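Local coordinates for protein pleckstrin homology domain (PDB 3HSA) that is of unknown function but has the fold of a bacterial pleckstrin homology domain, probably a binding or assembly module, at residues A7-A12 / G110-G115. Residues are numbered along the deposited sequence; the frame is centred on the assembly and turned at random.
Sequences ALMGNA and GTDVVG. With GOL (glycerol), chain F.
Gly10 O accepts from O1 of a bound glycerol at 2.7 Å, and O2 of the same glycerol donates to Asp112 OD2 at 2.9 Å, so this molecule, probably from the crystallisation liquor, bridges the two segments. The other carboxylate oxygen, Asp112 OD1, takes a weak, bent capping bond from Gly115 N (128° at the hydrogen). With CG anti to the backbone N (chi1 -161°), the Asp112 side chain turns its carboxylate back to the opening turn of helix 113-116. The direct contact is mainly van der Waals. Gly110 O lies against two residues of the helix: Ala12 CB at 3.1 Å, and Met9 CA at 3.4 Å with 161° at the hydrogen, the geometry of a CA-H...O contact. Met9, a selenomethionine, bends at chi3 toward Val114, but both residues are modelled in two conformers, so the approach of SE to Val114 CG2 is doubtful. Met9 O and Asp112 N are close but poorly angled for a bond; Ser13 OG accepts from Asp112 N instead. Helix 6-12, nearly a hundred residues away in sequence, packs at the surface of the bacterial PH domain against an inverse gamma turn centred on Asp112, which is also the N-cap of helix 113-116.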
ATOM      1  N   ALA A   7     -14.581 -16.372  32.549  1.00 17.19           N
ATOM      2  CA  ALA A   7     -14.691 -15.237  33.455  1.00 15.88           C
ATOM      3  C   ALA A   7     -13.312 -14.814  33.941  1.00 14.95           C
ATOM      4  O   ALA A   7     -12.945 -13.659  33.804  1.00 13.74           O
ATOM      5  CB  ALA A   7     -15.600 -15.563  34.647  1.00 15.56           C
ATOM      6  N   LEU A   8     -12.531 -15.753  34.471  1.00 15.45           N
ATOM      7  CA  LEU A   8     -11.203 -15.414  34.978  1.00 15.21           C
ATOM      8  C   LEU A   8     -10.292 -14.821  33.883  1.00 16.01           C
ATOM      9  O   LEU A   8      -9.650 -13.807  34.111  1.00 14.25           O
ATOM     10  CB  LEU A   8     -10.538 -16.637  35.644  1.00 16.71           C
ATOM     11  CG  LEU A   8      -9.032 -16.552  35.938  1.00 16.71           C
ATOM     12  CD1 LEU A   8      -8.733 -15.358  36.813  1.00 15.55           C
ATOM     13  CD2 LEU A   8      -8.518 -17.822  36.551  1.00 18.48           C
HETATM   14  N   MSE A   9     -10.250 -15.426  32.698  1.00 16.52           N
HETATM   15  CA  MSE A   9      -9.374 -14.931  31.620  0.70 17.77           C
HETATM   16  C   MSE A   9      -9.714 -13.499  31.251  1.00 16.80           C
HETATM   17  O   MSE A   9      -8.851 -12.734  30.909  1.00 17.45           O
HETATM   18  CB  MSE A   9      -9.423 -15.817  30.372  0.70 17.96           C
HETATM   19  CG  MSE A   9     -10.659 -15.659  29.491  0.70 22.35           C
HETATM   20 SE   MSE A   9     -10.549 -16.772  27.871  0.52 28.18          SE
HETATM   21  CE  MSE A   9      -9.965 -18.407  28.754  0.70 23.16           C
ATOM     22  N   GLY A  10     -10.997 -13.141  31.329  1.00 15.62           N
ATOM     23  CA  GLY A  10     -11.413 -11.769  31.073  1.00 15.42           C
ATOM     24  C   GLY A  10     -10.922 -10.835  32.170  1.00 15.75           C
ATOM     25  O   GLY A  10     -10.437  -9.755  31.879  1.00 16.17           O
ATOM     26  N   ASN A  11     -11.044 -11.241  33.440  1.00 14.42           N
ATOM     27  CA  ASN A  11     -10.531 -10.406  34.525  1.00 14.44           C
ATOM     28  C   ASN A  11      -9.007 -10.257  34.469  1.00 12.93           C
ATOM     29  O   ASN A  11      -8.471  -9.204  34.838  1.00 12.79           O
ATOM     30  CB  ASN A  11     -10.915 -10.986  35.919  1.00 16.02           C
ATOM     31  CG  ASN A  11     -12.416 -10.927  36.221  1.00 17.11           C
ATOM     32  OD1 ASN A  11     -12.997 -11.907  36.757  1.00 17.79           O
ATOM     33  ND2 ASN A  11     -13.041  -9.775  35.946  1.00 13.56           N
ATOM     34  N   ALA A  12      -8.304 -11.305  34.016  1.00 11.94           N
ATOM     35  CA  ALA A  12      -6.827 -11.322  34.050  1.00 13.09           C
ATOM     36  C   ALA A  12      -6.176 -10.226  33.182  1.00 13.63           C
ATOM     37  O   ALA A  12      -5.148  -9.710  33.545  1.00 15.33           O
ATOM     38  CB  ALA A  12      -6.265 -12.723  33.663  1.00 13.33           C
ATOM     39  N   GLY A 110      -3.901 -17.680  30.342  1.00 21.79           N
ATOM     40  CA  GLY A 110      -4.396 -17.112  31.606  1.00 19.61           C
ATOM     41  C   GLY A 110      -5.114 -15.786  31.351  1.00 19.09           C
ATOM     42  O   GLY A 110      -5.994 -15.375  32.120  1.00 17.66           O
ATOM     43  N   THR A 111      -4.727 -15.109  30.275  1.00 18.43           N
ATOM     44  CA  THR A 111      -5.368 -13.861  29.849  1.00 18.27           C
ATOM     45  C   THR A 111      -6.282 -14.142  28.666  1.00 17.68           C
ATOM     46  O   THR A 111      -6.343 -15.283  28.191  1.00 17.12           O
ATOM     47  CB  THR A 111      -4.309 -12.753  29.510  1.00 19.10           C
ATOM     48  OG1 THR A 111      -3.514 -13.131  28.380  1.00 16.09           O
ATOM     49  CG2 THR A 111      -3.408 -12.534  30.713  1.00 17.93           C
ATOM     50  N   ASP A 112      -7.008 -13.113  28.204  1.00 16.39           N
ATOM     51  CA  ASP A 112      -7.991 -13.259  27.149  1.00 16.29           C
ATOM     52  C   ASP A 112      -7.323 -13.300  25.768  1.00 17.23           C
ATOM     53  O   ASP A 112      -7.452 -12.369  24.971  1.00 17.28           O
ATOM     54  CB  ASP A 112      -9.063 -12.133  27.247  1.00 17.32           C
ATOM     55  CG  ASP A 112     -10.362 -12.481  26.495  1.00 17.24           C
ATOM     56  OD1 ASP A 112     -10.452 -13.570  25.868  1.00 12.96           O
ATOM     57  OD2 ASP A 112     -11.279 -11.628  26.515  1.00 19.10           O
ATOM     58  N   VAL A 113      -6.651 -14.417  25.489  1.00 16.44           N
ATOM     59  CA  VAL A 113      -5.862 -14.601  24.280  1.00 17.26           C
ATOM     60  C   VAL A 113      -6.770 -14.796  23.082  1.00 16.65           C
ATOM     61  O   VAL A 113      -6.529 -14.197  22.005  1.00 16.02           O
ATOM     62  CB  VAL A 113      -4.888 -15.818  24.431  1.00 17.31           C
ATOM     63  CG1 VAL A 113      -4.129 -16.118  23.133  1.00 19.19           C
ATOM     64  CG2 VAL A 113      -3.921 -15.550  25.556  1.00 17.78           C
ATOM     65  N   VAL A 114      -7.817 -15.610  23.277  1.00 15.79           N
ATOM     66  CA  VAL A 114      -8.817 -15.833  22.240  0.60 15.80           C
ATOM     67  C   VAL A 114      -9.575 -14.534  21.973  1.00 14.36           C
ATOM     68  O   VAL A 114      -9.831 -14.169  20.813  1.00 13.04           O
ATOM     69  CB  VAL A 114      -9.797 -17.009  22.589  0.60 16.60           C
ATOM     70  CG1 VAL A 114      -9.003 -18.271  22.878  0.60 17.90           C
ATOM     71  CG2 VAL A 114     -10.721 -16.659  23.763  0.60 16.34           C
ATOM     72  N   GLY A 115      -9.889 -13.804  23.037  1.00 12.82           N
ATOM     73  CA  GLY A 115     -10.632 -12.549  22.895  1.00 14.19           C
ATOM     74  C   GLY A 115      -9.897 -11.474  22.099  1.00 14.09           C
ATOM     75  O   GLY A 115     -10.475 -10.803  21.221  1.00 15.04           O
TER
HETATM   76  C1  GOL F 126     -10.031  -7.882  28.976  1.00 23.12           C
HETATM   77  O1  GOL F 126      -9.354  -8.970  29.576  1.00 21.40           O
HETATM   78  C2  GOL F 126     -10.864  -8.442  27.822  1.00 22.88           C
HETATM   79  O2  GOL F 126     -11.755  -9.423  28.322  1.00 23.30           O
HETATM   80  C3  GOL F 126     -11.575  -7.349  27.002  1.00 23.73           C
HETATM   81  O3  GOL F 126     -12.586  -6.643  27.717  1.00 20.23           O